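Local atomic coordinates of carbohydrate kinase, FGGY (Rhodospirillum rubrum, PDB entry 3IFR), a protein that probably phosphorylates D-xylulose as a xylulokinase of the FGGY family of carbohydrate kinases. Residues S18-I22 / N58-L63; I271-T277 / L394-H399; A307-A312 / L375-L380. All blocks are in the same frame, centred on the assembly; numbering follows the deposited sequence.

Contact 1: residues S18-I22 / N58-L63; sequences STIAI and NARAVL
Thr19 and Ala21 of strand 18-25 pack against Asn58, Val62 and Leu63 of helix 52-70 in the N-terminal domain of this FGGY kinase, a domain of the actin-like ATPase fold in which a helix lies against the central mixed sheet. Strand 18-25 runs between strands 29-37 and 8-14, antiparallel to both, and the axis of residues 58-63 passes 8.0 Å from that of residues 18-22, with an angle of 33° between their directions. Two CA pairs set the register: Thr19 meets Asn58, and Ala21 meets Val62 one helical turn later.

At the first pair the threonine side chain spreads its two branches over the helix. A chi1 of -60° sets Thr19 OG1 beside the backbone N and turns CG2 anti to it; Thr19 CG2 reaches the helix backbone, 4.1 Å from Ala59 N, while Thr19 OG1 comes 3.2 Å from Asn58 CB. The same hydroxyl makes a weak hydrogen bond with Thr38 OG1, just beyond strand 29-37, which places a small polar cluster at this end of the contact. One turn along, the chemistry becomes aliphatic. Val62 CG2 lies 3.6 Å from the carbonyl oxygen Thr19 O, although the rotation of the valine is uncertain in the model and the approach of its methyls to Ala21 is doubtful. The end of Leu63 comes in from the flank, its CD2 4.2 Å from Ala21 CB. Leu12 of strand 8-14 extends this apolar patch, touching Thr19, Ala21, Ala59 and Val62, and Ala34 of the neighbouring strand 29-37 also touches Val62.

The backbone bonds of the strand go to strands 29-37 and 8-14, and the helix meets it mainly through side chains: Ala21 and Val62 form an apolar half of the buried interface, Thr19 with Asn58 a polar-edged half.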
# COMPACT_ATOMS: atom_id res chain seq x y z
N SER A 18 -8.74 2.99 -10.76
CA SER A 18 -8.59 2.13 -11.90
C SER A 18 -8.76 0.60 -11.62
O SER A 18 -8.27 0.11 -10.61
CB SER A 18 -7.21 2.41 -12.43
OG SER A 18 -7.15 1.95 -13.73
N THR A 19 -9.46 -0.12 -12.50
CA THR A 19 -9.61 -1.56 -12.37
C THR A 19 -8.81 -2.21 -13.48
O THR A 19 -9.05 -1.95 -14.64
CB THR A 19 -11.07 -2.05 -12.50
OG1 THR A 19 -11.89 -1.46 -11.51
CG2 THR A 19 -11.14 -3.57 -12.35
N ILE A 20 -7.85 -3.05 -13.12
CA ILE A 20 -6.85 -3.52 -14.06
C ILE A 20 -6.79 -5.02 -13.96
O ILE A 20 -6.80 -5.54 -12.85
CB ILE A 20 -5.49 -2.96 -13.69
CG1 ILE A 20 -5.50 -1.44 -13.83
CG2 ILE A 20 -4.41 -3.56 -14.58
CD1 ILE A 20 -4.29 -0.76 -13.17
N ALA A 21 -6.78 -5.70 -15.09
CA ALA A 21 -6.60 -7.15 -15.11
C ALA A 21 -5.50 -7.51 -16.10
O ALA A 21 -5.39 -6.89 -17.16
CB ALA A 21 -7.86 -7.85 -15.54
N ILE A 22 -4.75 -8.56 -15.76
CA ILE A 22 -3.71 -9.06 -16.66
C ILE A 22 -3.76 -10.57 -16.84
O ILE A 22 -4.19 -11.32 -15.93
CB ILE A 22 -2.32 -8.69 -16.15
CG1 ILE A 22 -2.04 -9.49 -14.87
CG2 ILE A 22 -2.24 -7.18 -15.89
CD1 ILE A 22 -0.78 -9.05 -14.13
N ASN A 58 -16.69 -2.91 -13.90
CA ASN A 58 -15.28 -2.83 -14.34
C ASN A 58 -14.67 -4.23 -14.43
O ASN A 58 -14.12 -4.60 -15.47
CB ASN A 58 -14.45 -1.97 -13.39
CG ASN A 58 -14.56 -0.46 -13.65
OD1 ASN A 58 -13.83 0.32 -13.02
ND2 ASN A 58 -15.44 -0.04 -14.55
N ALA A 59 -14.84 -5.06 -13.39
CA ALA A 59 -14.19 -6.38 -13.41
C ALA A 59 -14.68 -7.29 -14.56
O ALA A 59 -13.89 -7.95 -15.20
CB ALA A 59 -14.33 -7.10 -12.06
N ARG A 60 -15.98 -7.35 -14.78
CA ARG A 60 -16.53 -8.07 -15.90
C ARG A 60 -15.95 -7.61 -17.19
O ARG A 60 -15.58 -8.43 -18.00
CB ARG A 60 -18.05 -7.83 -15.97
CG ARG A 60 -18.83 -8.62 -14.94
CD ARG A 60 -20.23 -8.18 -14.94
NE ARG A 60 -20.89 -8.67 -16.15
CZ ARG A 60 -21.96 -8.10 -16.71
NH1 ARG A 60 -22.49 -7.00 -16.18
NH2 ARG A 60 -22.47 -8.62 -17.82
N ALA A 61 -15.88 -6.30 -17.40
CA ALA A 61 -15.39 -5.74 -18.68
C ALA A 61 -13.95 -6.11 -19.01
O ALA A 61 -13.60 -6.48 -20.15
CB ALA A 61 -15.52 -4.22 -18.68
N VAL A 62 -13.11 -5.97 -18.00
CA VAL A 62 -11.67 -6.14 -18.11
C VAL A 62 -11.30 -7.63 -18.23
O VAL A 62 -10.43 -7.99 -18.98
CB VAL A 62 -11.11 -5.52 -16.83
CG1 VAL A 62 -10.37 -6.54 -15.98
CG2 VAL A 62 -10.38 -4.24 -17.08
N LEU A 63 -11.99 -8.51 -17.51
CA LEU A 63 -11.77 -9.96 -17.69
C LEU A 63 -12.20 -10.40 -19.10
O LEU A 63 -11.43 -11.02 -19.80
CB LEU A 63 -12.50 -10.80 -16.61
CG LEU A 63 -12.01 -10.54 -15.19
CD1 LEU A 63 -12.89 -11.22 -14.10
CD2 LEU A 63 -10.58 -10.99 -15.08

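Contact 2: residues I271-T277 / L394-H399; sequences IIVASAT and LDDIGH
The imidazole of His399 presents an edge to residues 275-277: the carbonyl oxygen of Thr277 lies near the plane of the ring, beside its NE2 corner. Ser275 OG is modelled at the same edge, but too close to the ring for its place to be trusted. His399 NE2 donates to Thr277 O over 3.0 Å, but the bond is weak, bent to 126° at the hydrogen. With CG of His399 beside its backbone N (chi1 -62°), the ring is carried back toward the loop that follows strand 269-273. The side chain of Thr277 crosses the same corner at a slant, its CB 3.6 Å from His399 CD2. From there Thr277 OG1 makes a second weak hydrogen bond, 3.4 Å long, to Gly398 O.

Within the loop, Thr277 N donates to Ser275 OG, which fits an ST turn, though the position of the hydroxyl is less certain. On the opposing segment, helix 372-397 ends in a Schellman motif: Gly398 takes a positive phi of 104°, His399 N bonds back to Leu394 O, and Gly398 N to Asp395 O. Contact 2 thus joins the C-terminal end of this long helix to the exit of strand 269-273, a strand of the mixed sheet in the C-terminal domain.

Further back, the contact is purely apolar. Leu394 CD2 meets Ile271 CD1 tip to tip at 3.5 Å, tighter than usual for two carbons, whereas Val273 slides past the leucine in the opposite direction, its CG2 3.7 Å from Leu394 CG. Leu284 also touches Leu394, and Val261 of the adjacent strand 260-265 touches both Ile271 and Val273.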
# COMPACT_ATOMS: atom_id res chain seq x y z
N ILE A 271 7.03 2.09 2.66
CA ILE A 271 8.13 1.19 2.89
C ILE A 271 7.54 -0.13 3.37
O ILE A 271 6.72 -0.14 4.28
CB ILE A 271 9.14 1.82 3.87
CG1 ILE A 271 10.24 0.83 4.25
CG2 ILE A 271 8.43 2.40 5.10
CD1 ILE A 271 11.31 1.51 5.08
N ILE A 272 7.92 -1.22 2.73
CA ILE A 272 7.28 -2.51 2.94
C ILE A 272 8.45 -3.46 3.12
O ILE A 272 9.44 -3.36 2.39
CB ILE A 272 6.43 -2.94 1.72
CG1 ILE A 272 5.65 -1.74 1.15
CG2 ILE A 272 5.50 -4.08 2.07
CD1 ILE A 272 4.43 -2.10 0.22
N VAL A 273 8.36 -4.35 4.10
CA VAL A 273 9.49 -5.19 4.45
C VAL A 273 8.97 -6.57 4.69
O VAL A 273 7.91 -6.72 5.28
CB VAL A 273 10.07 -4.68 5.77
CG1 VAL A 273 11.15 -5.58 6.25
CG2 VAL A 273 10.56 -3.26 5.57
N ALA A 274 9.67 -7.60 4.23
CA ALA A 274 9.30 -8.96 4.60
C ALA A 274 10.08 -9.35 5.86
O ALA A 274 11.25 -9.00 5.99
CB ALA A 274 9.59 -9.91 3.44
N SER A 275 9.44 -10.04 6.79
CA SER A 275 10.06 -10.36 8.07
C SER A 275 9.46 -11.62 8.62
O SER A 275 8.26 -11.88 8.40
CB SER A 275 9.82 -9.22 9.07
OG SER A 275 9.91 -9.68 10.40
N ALA A 276 10.27 -12.43 9.31
CA ALA A 276 9.71 -13.59 10.02
C ALA A 276 9.13 -13.17 11.36
O ALA A 276 8.51 -13.97 12.05
CB ALA A 276 10.74 -14.62 10.22
N THR A 277 9.33 -11.91 11.72
CA THR A 277 9.00 -11.40 13.05
C THR A 277 7.69 -10.66 12.97
O THR A 277 7.58 -9.70 12.22
CB THR A 277 10.06 -10.38 13.51
OG1 THR A 277 11.32 -11.04 13.68
CG2 THR A 277 9.68 -9.69 14.79
N LEU A 394 12.62 -0.17 11.65
CA LEU A 394 12.48 -1.59 11.32
C LEU A 394 13.54 -2.42 12.06
O LEU A 394 13.25 -3.41 12.75
CB LEU A 394 12.66 -1.82 9.81
CG LEU A 394 11.53 -1.72 8.77
CD1 LEU A 394 10.13 -1.90 9.39
CD2 LEU A 394 11.60 -0.44 7.93
N ASP A 395 14.78 -1.96 11.92
CA ASP A 395 15.91 -2.52 12.62
C ASP A 395 15.66 -2.66 14.12
O ASP A 395 15.87 -3.72 14.69
CB ASP A 395 17.14 -1.66 12.37
CG ASP A 395 18.39 -2.48 12.13
OD1 ASP A 395 18.58 -3.49 12.82
OD2 ASP A 395 19.17 -2.13 11.21
N ASP A 396 15.23 -1.57 14.75
CA ASP A 396 14.96 -1.57 16.17
C ASP A 396 13.97 -2.65 16.57
O ASP A 396 14.11 -3.27 17.64
CB ASP A 396 14.32 -0.27 16.58
CG ASP A 396 15.32 0.80 16.87
OD1 ASP A 396 16.52 0.59 16.58
OD2 ASP A 396 14.87 1.87 17.36
N ILE A 397 12.93 -2.82 15.76
CA ILE A 397 11.87 -3.74 16.15
C ILE A 397 12.31 -5.18 15.93
O ILE A 397 11.69 -6.12 16.42
CB ILE A 397 10.56 -3.56 15.39
CG1 ILE A 397 10.14 -2.11 15.30
CG2 ILE A 397 9.46 -4.34 16.07
CD1 ILE A 397 9.08 -1.92 14.16
N GLY A 398 13.38 -5.37 15.18
CA GLY A 398 13.83 -6.73 14.96
C GLY A 398 13.48 -7.29 13.59
O GLY A 398 13.61 -8.48 13.38
N HIS A 399 13.06 -6.44 12.66
CA HIS A 399 12.84 -6.92 11.30
C HIS A 399 14.09 -7.05 10.42
O HIS A 399 14.05 -7.61 9.32
CB HIS A 399 11.73 -6.11 10.62
CG HIS A 399 10.42 -6.24 11.32
ND1 HIS A 399 9.78 -5.17 11.91
CD2 HIS A 399 9.70 -7.34 11.64
CE1 HIS A 399 8.68 -5.60 12.50
NE2 HIS A 399 8.61 -6.92 12.35

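Contact 3: residues A307-A312 / L375-L380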
# COMPACT_ATOMS: atom_id res chain seq x y z
N ALA A 307 5.60 16.13 -2.36
CA ALA A 307 6.40 17.24 -1.84
C ALA A 307 7.37 17.79 -2.88
O ALA A 307 7.71 18.97 -2.87
CB ALA A 307 7.13 16.82 -0.58
N LEU A 308 7.81 16.93 -3.79
CA LEU A 308 8.68 17.35 -4.87
C LEU A 308 7.89 18.12 -5.93
O LEU A 308 8.38 19.08 -6.51
CB LEU A 308 9.40 16.16 -5.51
CG LEU A 308 10.70 15.70 -4.86
CD1 LEU A 308 10.41 14.93 -3.57
CD2 LEU A 308 11.48 14.84 -5.82
N ASN A 309 6.67 17.68 -6.20
CA ASN A 309 5.85 18.35 -7.17
C ASN A 309 5.56 19.79 -6.70
O ASN A 309 5.70 20.75 -7.46
CB ASN A 309 4.56 17.56 -7.41
CG ASN A 309 4.80 16.27 -8.17
OD1 ASN A 309 5.58 16.23 -9.13
ND2 ASN A 309 4.14 15.19 -7.75
N TRP A 310 5.14 19.91 -5.44
CA TRP A 310 5.01 21.20 -4.79
C TRP A 310 6.27 22.02 -5.08
O TRP A 310 6.21 23.07 -5.72
CB TRP A 310 4.82 20.99 -3.29
CG TRP A 310 4.75 22.24 -2.50
CD1 TRP A 310 3.74 23.13 -2.51
CD2 TRP A 310 5.70 22.72 -1.56
NE1 TRP A 310 4.00 24.16 -1.64
CE2 TRP A 310 5.21 23.94 -1.04
CE3 TRP A 310 6.93 22.24 -1.08
CZ2 TRP A 310 5.90 24.69 -0.09
CZ3 TRP A 310 7.62 23.00 -0.13
CH2 TRP A 310 7.09 24.21 0.36
N LEU A 311 7.42 21.55 -4.64
CA LEU A 311 8.60 22.39 -4.68
C LEU A 311 9.08 22.66 -6.10
O LEU A 311 9.62 23.73 -6.37
CB LEU A 311 9.73 21.82 -3.82
CG LEU A 311 10.98 22.72 -3.77
CD1 LEU A 311 10.71 24.05 -3.02
CD2 LEU A 311 12.16 21.96 -3.20
N ALA A 312 8.91 21.69 -7.00
CA ALA A 312 9.28 21.88 -8.40
C ALA A 312 8.50 23.05 -9.01
O ALA A 312 9.02 23.81 -9.83
CB ALA A 312 9.08 20.61 -9.21
N LEU A 375 18.05 24.02 -2.56
CA LEU A 375 16.71 23.79 -2.04
C LEU A 375 16.17 22.44 -2.48
O LEU A 375 15.64 21.67 -1.67
CB LEU A 375 15.71 24.90 -2.42
CG LEU A 375 15.63 26.20 -1.59
CD1 LEU A 375 14.19 26.68 -1.42
CD2 LEU A 375 16.22 26.01 -0.26
N TRP A 376 16.27 22.18 -3.78
CA TRP A 376 15.85 20.91 -4.35
C TRP A 376 16.58 19.74 -3.68
O TRP A 376 15.98 18.72 -3.30
CB TRP A 376 16.13 20.91 -5.84
CG TRP A 376 15.54 19.74 -6.56
CD1 TRP A 376 16.23 18.75 -7.17
CD2 TRP A 376 14.15 19.45 -6.74
NE1 TRP A 376 15.36 17.86 -7.75
CE2 TRP A 376 14.07 18.26 -7.49
CE3 TRP A 376 12.96 20.07 -6.34
CZ2 TRP A 376 12.85 17.67 -7.84
CZ3 TRP A 376 11.75 19.49 -6.69
CH2 TRP A 376 11.70 18.31 -7.44
N ARG A 377 17.89 19.91 -3.53
CA ARG A 377 18.71 18.86 -2.95
C ARG A 377 18.32 18.55 -1.53
O ARG A 377 18.15 17.40 -1.15
CB ARG A 377 20.19 19.25 -3.00
CG ARG A 377 21.05 18.19 -2.33
CD ARG A 377 22.41 18.13 -2.94
NE ARG A 377 23.04 16.88 -2.57
CZ ARG A 377 23.56 16.00 -3.42
NH1 ARG A 377 23.52 16.23 -4.74
NH2 ARG A 377 24.11 14.89 -2.95
N ALA A 378 18.16 19.62 -0.75
CA ALA A 378 17.82 19.49 0.65
C ALA A 378 16.53 18.70 0.75
O ALA A 378 16.40 17.86 1.63
CB ALA A 378 17.65 20.85 1.28
N LEU A 379 15.58 18.96 -0.14
CA LEU A 379 14.32 18.22 -0.09
C LEU A 379 14.57 16.77 -0.46
O LEU A 379 14.03 15.86 0.18
CB LEU A 379 13.23 18.79 -1.01
CG LEU A 379 11.97 17.91 -0.92
CD1 LEU A 379 11.56 17.71 0.54
CD2 LEU A 379 10.75 18.37 -1.76
N LEU A 380 15.38 16.56 -1.51
CA LEU A 380 15.70 15.21 -1.93
C LEU A 380 16.31 14.42 -0.77
O LEU A 380 15.93 13.28 -0.50
CB LEU A 380 16.68 15.21 -3.10
CG LEU A 380 16.10 15.64 -4.44
CD1 LEU A 380 17.00 15.23 -5.61
CD2 LEU A 380 14.72 15.09 -4.60
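Trp376 and Leu379 of helix 372-397 pack against Leu308 and Leu311 of helix 305-315 in a buried, antiparallel helix-helix contact within the C-terminal domain. The short segments run at 172° to each other with their axes 10.7 Å apart, a separation bridged by large side chains. No hydrogen bond crosses between them.

The indole of Trp376 does much of the bridging. Its CG lies anti to the backbone N (chi1 -171°), which swings the six-membered ring across to the other helix. There the ring presents its edge to a carbonyl, with Trp376 CZ3 3.4 Å from Leu308 O, and Trp376 CH2 lies 3.7 Å from Leu308 CB; the two side chains cross at about a right angle. Ala312 CB reaches the same rim, 3.8 Å from Trp376 CZ3, while Leu311 slides past the indole and brings Leu311 CD2 within 3.8 Å of Trp376 CE3. Leu380 CD2 sits over one face near the rim and meets Leu308 CD2 tightly at 3.5 Å. Beside the indole, Leu379 CD2 lies 3.9 Å from Leu308 CD1 and also touches Ala307.

Helix 322-332 also covers the indole: Asp328 accepts the hydrogen bond from Trp376 NE1, and the His324 ring meets the indole edge-to-face. Helix 414-424 borders the leucines, with Trp416 against Leu308 and Ile419 against Leu380.

Contact 1 closes first along the chain and belongs to the N-terminal domain, whereas contacts 2 and 3 lie in the C-terminal domain. The latter two share helix 372-397: contact 3 uses its early turns and contact 2 its end, their centres about 29 Å apart, and contact 3 is nested inside the loop closed by contact 2. Contact 1 lies about 33 Å from contact 2 and about 36 Å from contact 3, centre to centre. Contacts 1 and 2 each pack a helix against a different mixed sheet, consistent with the two-domain actin-like fold. Helix 372-397 links the sheet-side packing of contact 2 to the helical layer of contact 3, while contact 1 serves the other domain.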